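PDB 3ZVS: archaemetzincin from Archaeoglobus fulgidus, which is a probable zinc-dependent metalloprotease of the peptidase M54 family, with one catalytic and one apparently structural zinc and no known natural substrate. Local coordinates for residues S36-K41 and G67-D72; T53-M58 and K71-K76. All blocks are in the same frame, centred on the assembly; numbering follows the deposited sequence. Where two conformers were deposited one is given.

Both contacts lie about 12 Å from the centre of the chain, on the same side of it, and their own centres are about 8 Å apart. They share Lys71 and Asp72, part of the short link between strand 65-69 and strand 73-74. Contact 1 sets the loop after strand 29-32 against the end of strand 65-69. It is largely buried and purely van der Waals. Contact 2 sets helix 52-58 against strand 73-74. It has a buried isoleucine pair at one end and a water bridge at its partly exposed end. The two meet directly where Val38 CG2 packs on Ile55 CD1, 3.8 Å apart.

Contact 1. Residues S36-K41 and G67-D72; sequences SDVSLK and GVTGKD
Val38 meets Lys71 through one methyl. Its CG1 lies 3.7 Å from Lys71 CG, and the two side chains cross obliquely. Val38 chi1 is 67°, which places CG1 between the backbone N and the carbonyl carbon and turns it to the lysine. The valine is buried; Tyr50 and Leu8 also touch it.

Lys71 offers the start of its aliphatic chain. The chain bends at chi2 before running on extended. This leaves NZ 5.8 Å from Val38 CG1, where it hydrogen-bonds a malonate ion, probably from the crystallisation liquor. Lys71 therefore serves two surroundings: one methylene, CG, against a buried valine, and a charged tip on an anion.

Thr69 is the last residue of strand 65-69, the middle strand of the mixed five-stranded sheet. This is the sheet of the metzincin-type catalytic domain. The side chain of Thr69 is about 10 Å from that of Glu118, the inferred proton acceptor. The strand end is closed by an ST turn, in which Thr69 OG1 accepts from Lys71 N at 3.1 Å, with a fairly straight N-H...O angle of 166°. The same oxygen is hydrogen-bonded to Leu8 O, so this buried hydroxyl has partners on two chain segments. Val38 CG1 comes no nearer to Thr69 OG1 than 4.3 Å, a loose contact.

On the loop side, the backbone N of Val38 is held by Ser9 OG, which ties the loop to the residues following strand 2-7.

Contact 2. Residues T53-M58 and K71-K76; sequences TCILRM and KDIYAK
Ile55 CG1 is anti to its carbonyl carbon (chi1 -66°), and chi2 of 169° extends the chain, so CD1 reaches out from the helix. Ile73 CG2 is likewise anti to its own carbonyl carbon, while CG1 takes the position between N and carbonyl carbon (chi1 62°). CD1 of Ile55 therefore meets the branch methyl CG2 of Ile73, 3.9 Å away. The two side chains cross at about a right angle and touch through these single methyls. Both are buried; Val93 and Ser95 of strand 91-95 touch Ile55 and Ile73 respectively. The Ile73 side chain lies about 7 Å from that of Glu118, the inferred proton acceptor.

At the other end Thr53 OG1 stands 4.2 Å from Ala75 CB. Beside this contact a water donates to Thr53 OG1 at 2.7 Å and accepts from Lys76 N at 3.0 Å. Thr53 OG1 is also hydrogen-bonded to Glu84 OE1. Strand 73-74 is an outer strand of the small three-stranded sheet, beside strand 49-51, which leads into helix 52-58. Cys54 ties this helix by a disulfide to Cys42, at the end of the loop after strand 29-32.

With no direct hydrogen bond between the two segments, methyl contact inside and a water at the rim probably set their spacing less strictly than direct bonds would.

Contact 1. Residues S36-K41 and G67-D72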
# COMPACT_ATOMS: atom_id res chain seq x y z
N SER A 36 4.38 6.16 -14.04
CA SER A 36 4.13 5.37 -15.23
C SER A 36 2.71 4.86 -15.15
O SER A 36 2.10 4.83 -14.07
CB SER A 36 5.15 4.21 -15.39
OG SER A 36 4.97 3.20 -14.43
N ASP A 37 2.14 4.49 -16.28
CA ASP A 37 0.85 3.82 -16.26
C ASP A 37 1.05 2.38 -15.83
O ASP A 37 2.00 1.72 -16.27
CB ASP A 37 0.21 3.84 -17.65
CG ASP A 37 -0.11 5.24 -18.14
OD1 ASP A 37 -0.13 6.22 -17.37
OD2 ASP A 37 -0.33 5.37 -19.37
N VAL A 38 0.13 1.86 -15.01
CA VAL A 38 0.21 0.48 -14.59
C VAL A 38 0.16 -0.41 -15.85
O VAL A 38 -0.55 -0.11 -16.82
CB VAL A 38 -0.85 0.17 -13.50
CG1 VAL A 38 -2.29 0.27 -14.05
CG2 VAL A 38 -0.58 -1.17 -12.87
N SER A 39 0.94 -1.48 -15.84
CA SER A 39 1.10 -2.31 -17.05
C SER A 39 -0.19 -3.01 -17.45
O SER A 39 -0.79 -3.72 -16.66
CB SER A 39 2.20 -3.34 -16.84
OG SER A 39 2.38 -4.10 -18.05
N LEU A 40 -0.57 -2.85 -18.74
CA LEU A 40 -1.64 -3.66 -19.31
C LEU A 40 -1.37 -5.16 -19.30
O LEU A 40 -2.30 -5.94 -19.35
CB LEU A 40 -1.97 -3.18 -20.73
CG LEU A 40 -2.68 -1.84 -20.79
CD1 LEU A 40 -2.67 -1.34 -22.24
CD2 LEU A 40 -4.08 -1.87 -20.24
N LYS A 41 -0.10 -5.57 -19.18
CA LYS A 41 0.22 -6.98 -18.99
C LYS A 41 -0.53 -7.55 -17.79
O LYS A 41 -0.81 -8.72 -17.72
CB LYS A 41 1.71 -7.19 -18.73
CG LYS A 41 2.62 -6.79 -19.88
CD LYS A 41 2.44 -7.70 -21.08
CE LYS A 41 3.34 -7.29 -22.26
NZ LYS A 41 4.79 -7.43 -21.94
N GLY A 67 4.63 0.30 -4.96
CA GLY A 67 3.83 0.76 -6.08
C GLY A 67 2.49 1.24 -5.57
O GLY A 67 1.95 0.64 -4.63
N VAL A 68 1.98 2.32 -6.13
CA VAL A 68 0.70 2.88 -5.68
C VAL A 68 -0.14 3.20 -6.90
O VAL A 68 0.33 3.89 -7.81
CB VAL A 68 0.88 4.17 -4.85
CG1 VAL A 68 -0.45 4.61 -4.29
CG2 VAL A 68 1.91 4.00 -3.70
N THR A 69 -1.34 2.64 -6.96
CA THR A 69 -2.22 2.77 -8.09
C THR A 69 -3.61 3.19 -7.69
O THR A 69 -4.11 2.85 -6.59
CB THR A 69 -2.28 1.45 -8.91
OG1 THR A 69 -3.03 1.67 -10.10
CG2 THR A 69 -2.94 0.28 -8.14
N GLY A 70 -4.27 3.91 -8.58
CA GLY A 70 -5.67 4.22 -8.48
C GLY A 70 -6.61 3.19 -9.08
O GLY A 70 -7.83 3.32 -8.99
N LYS A 71 -6.04 2.18 -9.75
CA LYS A 71 -6.80 1.09 -10.36
C LYS A 71 -7.14 0.06 -9.29
O LYS A 71 -6.35 -0.23 -8.40
CB LYS A 71 -5.97 0.40 -11.46
CG LYS A 71 -5.57 1.28 -12.63
CD LYS A 71 -6.75 1.67 -13.52
CE LYS A 71 -6.20 2.40 -14.74
NZ LYS A 71 -7.30 2.63 -15.70
N ASP A 72 -8.32 -0.54 -9.41
CA ASP A 72 -8.72 -1.65 -8.54
C ASP A 72 -7.82 -2.85 -8.86
O ASP A 72 -7.58 -3.20 -10.04
CB ASP A 72 -10.20 -2.00 -8.80
CG ASP A 72 -10.85 -2.82 -7.70
OD1 ASP A 72 -10.43 -2.73 -6.55
OD2 ASP A 72 -11.82 -3.54 -8.05

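Contact 2. Residues T53-M58 and K71-K76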
# COMPACT_ATOMS: atom_id res chain seq x y z
N THR A 53 -0.21 -9.43 -7.98
CA THR A 53 1.00 -10.25 -8.01
C THR A 53 1.82 -9.92 -9.26
O THR A 53 3.04 -9.81 -9.21
CB THR A 53 0.62 -11.73 -8.00
OG1 THR A 53 -0.39 -11.94 -7.01
CG2 THR A 53 1.83 -12.60 -7.69
N CYS A 54 1.11 -9.75 -10.36
CA CYS A 54 1.69 -9.30 -11.61
C CYS A 54 2.40 -7.95 -11.41
O CYS A 54 3.56 -7.78 -11.81
CB CYS A 54 0.58 -9.23 -12.66
SG CYS A 54 1.07 -8.83 -14.35
N ILE A 55 1.71 -6.98 -10.80
CA ILE A 55 2.29 -5.66 -10.58
C ILE A 55 3.56 -5.76 -9.74
O ILE A 55 4.58 -5.17 -10.07
CB ILE A 55 1.30 -4.73 -9.90
CG1 ILE A 55 0.12 -4.44 -10.85
CG2 ILE A 55 1.97 -3.44 -9.47
CD1 ILE A 55 -1.03 -3.75 -10.16
N LEU A 56 3.51 -6.53 -8.67
CA LEU A 56 4.71 -6.70 -7.83
C LEU A 56 5.93 -7.16 -8.62
O LEU A 56 7.03 -6.69 -8.43
CB LEU A 56 4.48 -7.74 -6.73
CG LEU A 56 3.70 -7.37 -5.51
CD1 LEU A 56 3.71 -8.52 -4.52
CD2 LEU A 56 4.31 -6.14 -4.87
N ARG A 57 5.72 -8.15 -9.50
CA ARG A 57 6.82 -8.73 -10.26
C ARG A 57 7.53 -7.70 -11.10
O ARG A 57 8.71 -7.84 -11.40
CB ARG A 57 6.29 -9.83 -11.20
CG ARG A 57 6.40 -11.22 -10.64
CD ARG A 57 6.28 -12.29 -11.76
NE ARG A 57 5.13 -12.05 -12.62
CZ ARG A 57 3.89 -12.43 -12.32
NH1 ARG A 57 3.63 -13.03 -11.18
NH2 ARG A 57 2.93 -12.15 -13.16
N MET A 58 6.82 -6.66 -11.53
CA MET A 58 7.36 -5.68 -12.45
C MET A 58 8.07 -4.51 -11.72
O MET A 58 8.80 -3.71 -12.33
CB MET A 58 6.21 -5.23 -13.39
CG MET A 58 5.69 -6.39 -14.31
SD MET A 58 4.23 -6.11 -15.42
CE MET A 58 4.97 -5.09 -16.67
N LYS A 71 -6.04 2.18 -9.75
CA LYS A 71 -6.80 1.09 -10.36
C LYS A 71 -7.14 0.06 -9.29
O LYS A 71 -6.35 -0.23 -8.40
CB LYS A 71 -5.97 0.40 -11.46
CG LYS A 71 -5.57 1.28 -12.63
CD LYS A 71 -6.75 1.67 -13.52
CE LYS A 71 -6.20 2.40 -14.74
NZ LYS A 71 -7.30 2.63 -15.70
N ASP A 72 -8.32 -0.54 -9.41
CA ASP A 72 -8.72 -1.65 -8.54
C ASP A 72 -7.82 -2.85 -8.86
O ASP A 72 -7.58 -3.20 -10.04
CB ASP A 72 -10.20 -2.00 -8.80
CG ASP A 72 -10.85 -2.82 -7.70
OD1 ASP A 72 -10.43 -2.73 -6.55
OD2 ASP A 72 -11.82 -3.54 -8.05
N ILE A 73 -7.36 -3.51 -7.80
CA ILE A 73 -6.55 -4.71 -7.90
C ILE A 73 -7.13 -5.89 -7.15
O ILE A 73 -7.95 -5.76 -6.25
CB ILE A 73 -5.09 -4.46 -7.42
CG1 ILE A 73 -5.05 -4.05 -5.94
CG2 ILE A 73 -4.44 -3.32 -8.27
CD1 ILE A 73 -3.66 -3.85 -5.37
N TYR A 74 -6.72 -7.07 -7.59
CA TYR A 74 -7.11 -8.33 -6.96
C TYR A 74 -5.91 -9.28 -6.98
O TYR A 74 -4.92 -9.03 -7.62
CB TYR A 74 -8.28 -8.98 -7.73
CG TYR A 74 -7.81 -9.71 -8.98
CD1 TYR A 74 -7.46 -9.01 -10.12
CD2 TYR A 74 -7.69 -11.09 -9.02
CE1 TYR A 74 -6.98 -9.65 -11.27
CE2 TYR A 74 -7.21 -11.73 -10.13
CZ TYR A 74 -6.86 -11.01 -11.25
OH TYR A 74 -6.37 -11.63 -12.38
N ALA A 75 -5.99 -10.34 -6.18
CA ALA A 75 -5.01 -11.43 -6.23
C ALA A 75 -5.81 -12.73 -6.25
O ALA A 75 -7.02 -12.73 -6.02
CB ALA A 75 -4.12 -11.39 -5.05
N LYS A 76 -5.15 -13.81 -6.59
CA LYS A 76 -5.84 -15.08 -6.73
C LYS A 76 -6.74 -15.37 -5.54
O LYS A 76 -6.34 -15.23 -4.39
CB LYS A 76 -4.82 -16.20 -6.82
CG LYS A 76 -5.47 -17.58 -6.86
CD LYS A 76 -4.46 -18.67 -7.22
CE LYS A 76 -3.12 -18.42 -6.55
NZ LYS A 76 -3.13 -18.72 -5.11
O HOH W 1 -2.51 -13.40 -7.85